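Local coordinates for De novo protein based on the inhibitor Amoebiasin-1 (Entamoeba histolytica, PDB 5SWK) that is an engineered form of an amoebic inhibitor of the chagasin (I42) family and probably inhibits cysteine proteases, at residues Met4-Thr7 with Glu8-Asn12; Glu92-Asn95 with Leu96-Pro99. All blocks are in the same frame, centred on the assembly; numbering follows the deposited sequence.

Interaction 1: Met4-Thr7 with Glu8-Asn12; sequences MSLT and EDNNN
Asn10 turns its side chain back toward Leu6 and Thr7 because its CG lies beside its own backbone N (chi1 -58°). Leu6 uses the same kind of torsion, and the two side chains cross at about a right angle. The carboxamide of Asn10 then does two jobs. Its OD1 accepts the backbone N-H of Thr7 at 2.9 Å from Thr7 N, in a nearly straight bond (169° at the hydrogen) whose donor is tilted moderately from the carbonyl plane. Its nitrogen comes up against the isobutyl group, with Asn10 ND2 3.6 Å from Leu6 CD1, while Leu6 CB packs at the same 3.6 Å from Asn10 OD1.

The return bond runs through the main chain. Asn10 N donates to Thr7 O at 2.9 Å, approaching from above the carbonyl plane, and Asn11 N to Glu8 O (3.1 Å) repeats the three-residue step. Together they set up the 3-10 segment 8-10 that follows strand 5-6. The reciprocal pair, Thr7 N to Asn10 OD1 and Asn10 N to Thr7 O, joins the end of that strand to the first turn of the 3-10 segment. Glu8 bends at its second side-chain torsion and lays OE1 3.6 Å from Thr7 CB; its other oxygen, OE2, is bonded to the backbone N of His28 in the neighbouring strand 22-29. Asn11 OD1 reaches Thr104 N of the second subunit, so the end of the turn takes part in the contact between subunits.

Two bonds of opposite direction thus join Thr7 and Asn10, and the one to OD1 fixes the carboxamide beside Leu6, whereas Glu8 N is buried in the turn with no partner in the model, probably at some polar cost.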
# COMPACT_ATOMS: atom_id res chain seq x y z
N MET D 4 -12.84 -5.21 32.00
CA MET D 4 -13.63 -4.11 31.47
C MET D 4 -13.17 -3.74 30.05
O MET D 4 -13.93 -3.86 29.10
CB MET D 4 -13.53 -2.89 32.39
CG MET D 4 -14.46 -2.95 33.59
SD MET D 4 -14.08 -1.70 34.84
CE MET D 4 -15.05 -2.31 36.22
N SER D 5 -11.93 -3.29 29.93
CA SER D 5 -11.38 -2.92 28.63
C SER D 5 -10.22 -3.84 28.26
O SER D 5 -9.50 -4.31 29.14
CB SER D 5 -10.92 -1.47 28.62
OG SER D 5 -9.92 -1.25 29.60
N LEU D 6 -10.06 -4.10 26.97
CA LEU D 6 -8.98 -4.95 26.50
C LEU D 6 -7.75 -4.11 26.21
O LEU D 6 -7.86 -2.93 25.86
CB LEU D 6 -9.38 -5.73 25.24
CG LEU D 6 -10.55 -6.71 25.31
CD1 LEU D 6 -10.62 -7.41 26.66
CD2 LEU D 6 -11.85 -6.00 25.02
N THR D 7 -6.57 -4.70 26.38
CA THR D 7 -5.32 -4.01 26.11
C THR D 7 -4.41 -4.94 25.32
O THR D 7 -4.85 -5.99 24.85
CB THR D 7 -4.61 -3.56 27.40
OG1 THR D 7 -4.32 -4.70 28.21
CG2 THR D 7 -5.50 -2.60 28.19
N GLU D 8 -3.14 -4.56 25.19
CA GLU D 8 -2.17 -5.34 24.42
C GLU D 8 -2.12 -6.80 24.86
O GLU D 8 -1.87 -7.69 24.04
CB GLU D 8 -0.78 -4.71 24.53
CG GLU D 8 -0.62 -3.38 23.77
CD GLU D 8 -1.05 -2.15 24.56
OE1 GLU D 8 -1.71 -2.29 25.62
OE2 GLU D 8 -0.72 -1.03 24.12
N ASP D 9 -2.37 -7.05 26.14
CA ASP D 9 -2.29 -8.41 26.67
C ASP D 9 -3.40 -9.31 26.17
O ASP D 9 -3.31 -10.54 26.28
CB ASP D 9 -2.30 -8.37 28.20
CG ASP D 9 -0.98 -7.90 28.78
OD1 ASP D 9 0.00 -7.80 28.01
OD2 ASP D 9 -0.93 -7.63 29.99
N ASN D 10 -4.45 -8.73 25.60
CA ASN D 10 -5.54 -9.52 25.06
C ASN D 10 -5.35 -9.84 23.58
O ASN D 10 -6.25 -10.37 22.93
CB ASN D 10 -6.88 -8.81 25.26
CG ASN D 10 -7.16 -8.51 26.72
OD1 ASN D 10 -6.84 -7.44 27.22
ND2 ASN D 10 -7.76 -9.48 27.40
N ASN D 11 -4.18 -9.51 23.06
CA ASN D 11 -3.86 -9.79 21.66
C ASN D 11 -4.00 -11.29 21.37
O ASN D 11 -3.54 -12.12 22.15
CB ASN D 11 -2.45 -9.30 21.33
CG ASN D 11 -2.11 -9.40 19.85
OD1 ASN D 11 -2.98 -9.51 18.98
ND2 ASN D 11 -0.82 -9.35 19.55
N ASN D 12 -4.68 -11.61 20.27
CA ASN D 12 -4.92 -12.98 19.82
C ASN D 12 -5.74 -13.80 20.81
O ASN D 12 -5.43 -14.97 21.04
CB ASN D 12 -3.61 -13.71 19.53
CG ASN D 12 -2.85 -13.11 18.36
OD1 ASN D 12 -3.31 -13.15 17.22
ND2 ASN D 12 -1.67 -12.56 18.64

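Interaction 2: Glu92-Asn95 with Leu96-Pro99; sequences EYWN and LLSP
Leu97 sets one methyl, CD1, over the face of the Trp94 indole, and the two side chains cross at a slant. Leu97 CD1 stands 3.5 Å from the centroid of the Trp94 six-membered ring and only 6° off its normal, a CH-pi contact aimed at the benzo half of the ring system. Its closest ring atom is Trp94 CZ3, at 3.6 Å from Leu97 CD1. The indole is brought there by a first torsion that sets CG anti to the backbone N (chi1 -167°).

Underneath, the backbone is unwinding from a helix. Leu96 N makes two weak bonds, to Glu92 O and Tyr93 O, so the last alpha-helical link is already shared with a tighter one. Leu97 N then donates to Trp94 O at 3.1 Å, and Ser98 N to Asn95 O at 3.0 Å closes a type I beta turn. This is the C-terminal end of helix 90-95, in the loop that joins strands 77-86 and 101-109 and probably corresponds to the FG loop of chagasin-type inhibitors.

Leu96 lies back along the helix end, its CG 3.4 Å from Glu92 O. Phe90 meets the Trp94 ring with its plane turned by about 30°. Trp94 NE1 hydrogen-bonds to the backbone of a different protein in the assembly, and Leu97 O is bonded to an aromatic side chain of that same protein.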
# COMPACT_ATOMS: atom_id res chain seq x y z
N GLU D 92 2.91 4.83 -1.03
CA GLU D 92 1.45 4.69 -0.95
C GLU D 92 0.72 5.99 -1.32
O GLU D 92 -0.25 5.96 -2.10
CB GLU D 92 1.05 4.20 0.44
CG GLU D 92 1.38 2.72 0.65
CD GLU D 92 1.22 2.23 2.09
OE1 GLU D 92 1.44 2.99 3.05
OE2 GLU D 92 0.89 1.04 2.26
N TYR D 93 1.17 7.12 -0.78
CA TYR D 93 0.61 8.41 -1.16
C TYR D 93 0.80 8.70 -2.64
O TYR D 93 -0.13 9.15 -3.31
CB TYR D 93 1.25 9.55 -0.36
CG TYR D 93 0.84 9.61 1.09
CD1 TYR D 93 -0.48 9.84 1.45
CD2 TYR D 93 1.78 9.47 2.10
CE1 TYR D 93 -0.86 9.93 2.79
CE2 TYR D 93 1.42 9.56 3.44
CZ TYR D 93 0.10 9.79 3.77
OH TYR D 93 -0.27 9.87 5.09
N TRP D 94 2.00 8.45 -3.15
CA TRP D 94 2.29 8.77 -4.54
C TRP D 94 1.46 7.91 -5.49
O TRP D 94 0.98 8.39 -6.52
CB TRP D 94 3.79 8.62 -4.84
CG TRP D 94 4.13 9.25 -6.15
CD1 TRP D 94 4.29 8.61 -7.35
CD2 TRP D 94 4.29 10.64 -6.41
NE1 TRP D 94 4.57 9.53 -8.34
CE2 TRP D 94 4.57 10.78 -7.79
CE3 TRP D 94 4.24 11.79 -5.61
CZ2 TRP D 94 4.80 12.02 -8.38
CZ3 TRP D 94 4.46 13.02 -6.20
CH2 TRP D 94 4.73 13.13 -7.57
N ASN D 95 1.27 6.64 -5.14
CA ASN D 95 0.45 5.74 -5.96
C ASN D 95 -0.97 6.28 -6.15
O ASN D 95 -1.57 6.10 -7.20
CB ASN D 95 0.41 4.33 -5.35
CG ASN D 95 -0.56 3.41 -6.08
OD1 ASN D 95 -0.25 2.91 -7.16
ND2 ASN D 95 -1.73 3.17 -5.49
N LEU D 96 -1.47 6.96 -5.13
CA LEU D 96 -2.86 7.44 -5.13
C LEU D 96 -3.08 8.61 -6.10
O LEU D 96 -4.22 9.00 -6.34
CB LEU D 96 -3.28 7.86 -3.72
CG LEU D 96 -3.48 6.77 -2.66
CD1 LEU D 96 -3.72 7.40 -1.29
CD2 LEU D 96 -4.64 5.84 -3.04
N LEU D 97 -2.00 9.17 -6.65
CA LEU D 97 -2.14 10.18 -7.69
C LEU D 97 -2.66 9.56 -8.98
O LEU D 97 -3.23 10.25 -9.83
CB LEU D 97 -0.81 10.88 -7.97
CG LEU D 97 -0.32 11.90 -6.94
CD1 LEU D 97 1.06 12.40 -7.32
CD2 LEU D 97 -1.30 13.07 -6.83
N SER D 98 -2.45 8.26 -9.13
CA SER D 98 -2.92 7.51 -10.30
C SER D 98 -3.92 6.45 -9.87
O SER D 98 -3.54 5.34 -9.52
CB SER D 98 -1.76 6.84 -11.02
OG SER D 98 -0.58 7.61 -10.94
N PRO D 99 -5.22 6.78 -9.92
CA PRO D 99 -6.23 5.88 -9.35
C PRO D 99 -6.43 4.62 -10.19
O PRO D 99 -6.34 4.68 -11.41
CB PRO D 99 -7.50 6.74 -9.34
CG PRO D 99 -7.12 8.07 -10.00
CD PRO D 99 -5.83 7.86 -10.71

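Interactions 1 and 2 lie on opposite sides of the chain's centre, their own centres 35 Å apart and their nearest atoms about 20 Å apart. Both are turns of consecutive residues, one leading out of a short strand, outermost in its sheet within this chain, the other out of a short helix, and both contribute to protein interfaces. In interaction 1, residues 11-12 meet Thr102 and Thr104 of the second subunit, on its strand 101-109, which follows the loop of interaction 2 in that copy. Interaction 2 meets a different protein, consistent with the way loops of I42 inhibitors engage their targets; the BC loop, Asn30 to Tyr35, assigned by similarity, probably also takes part in inhibition.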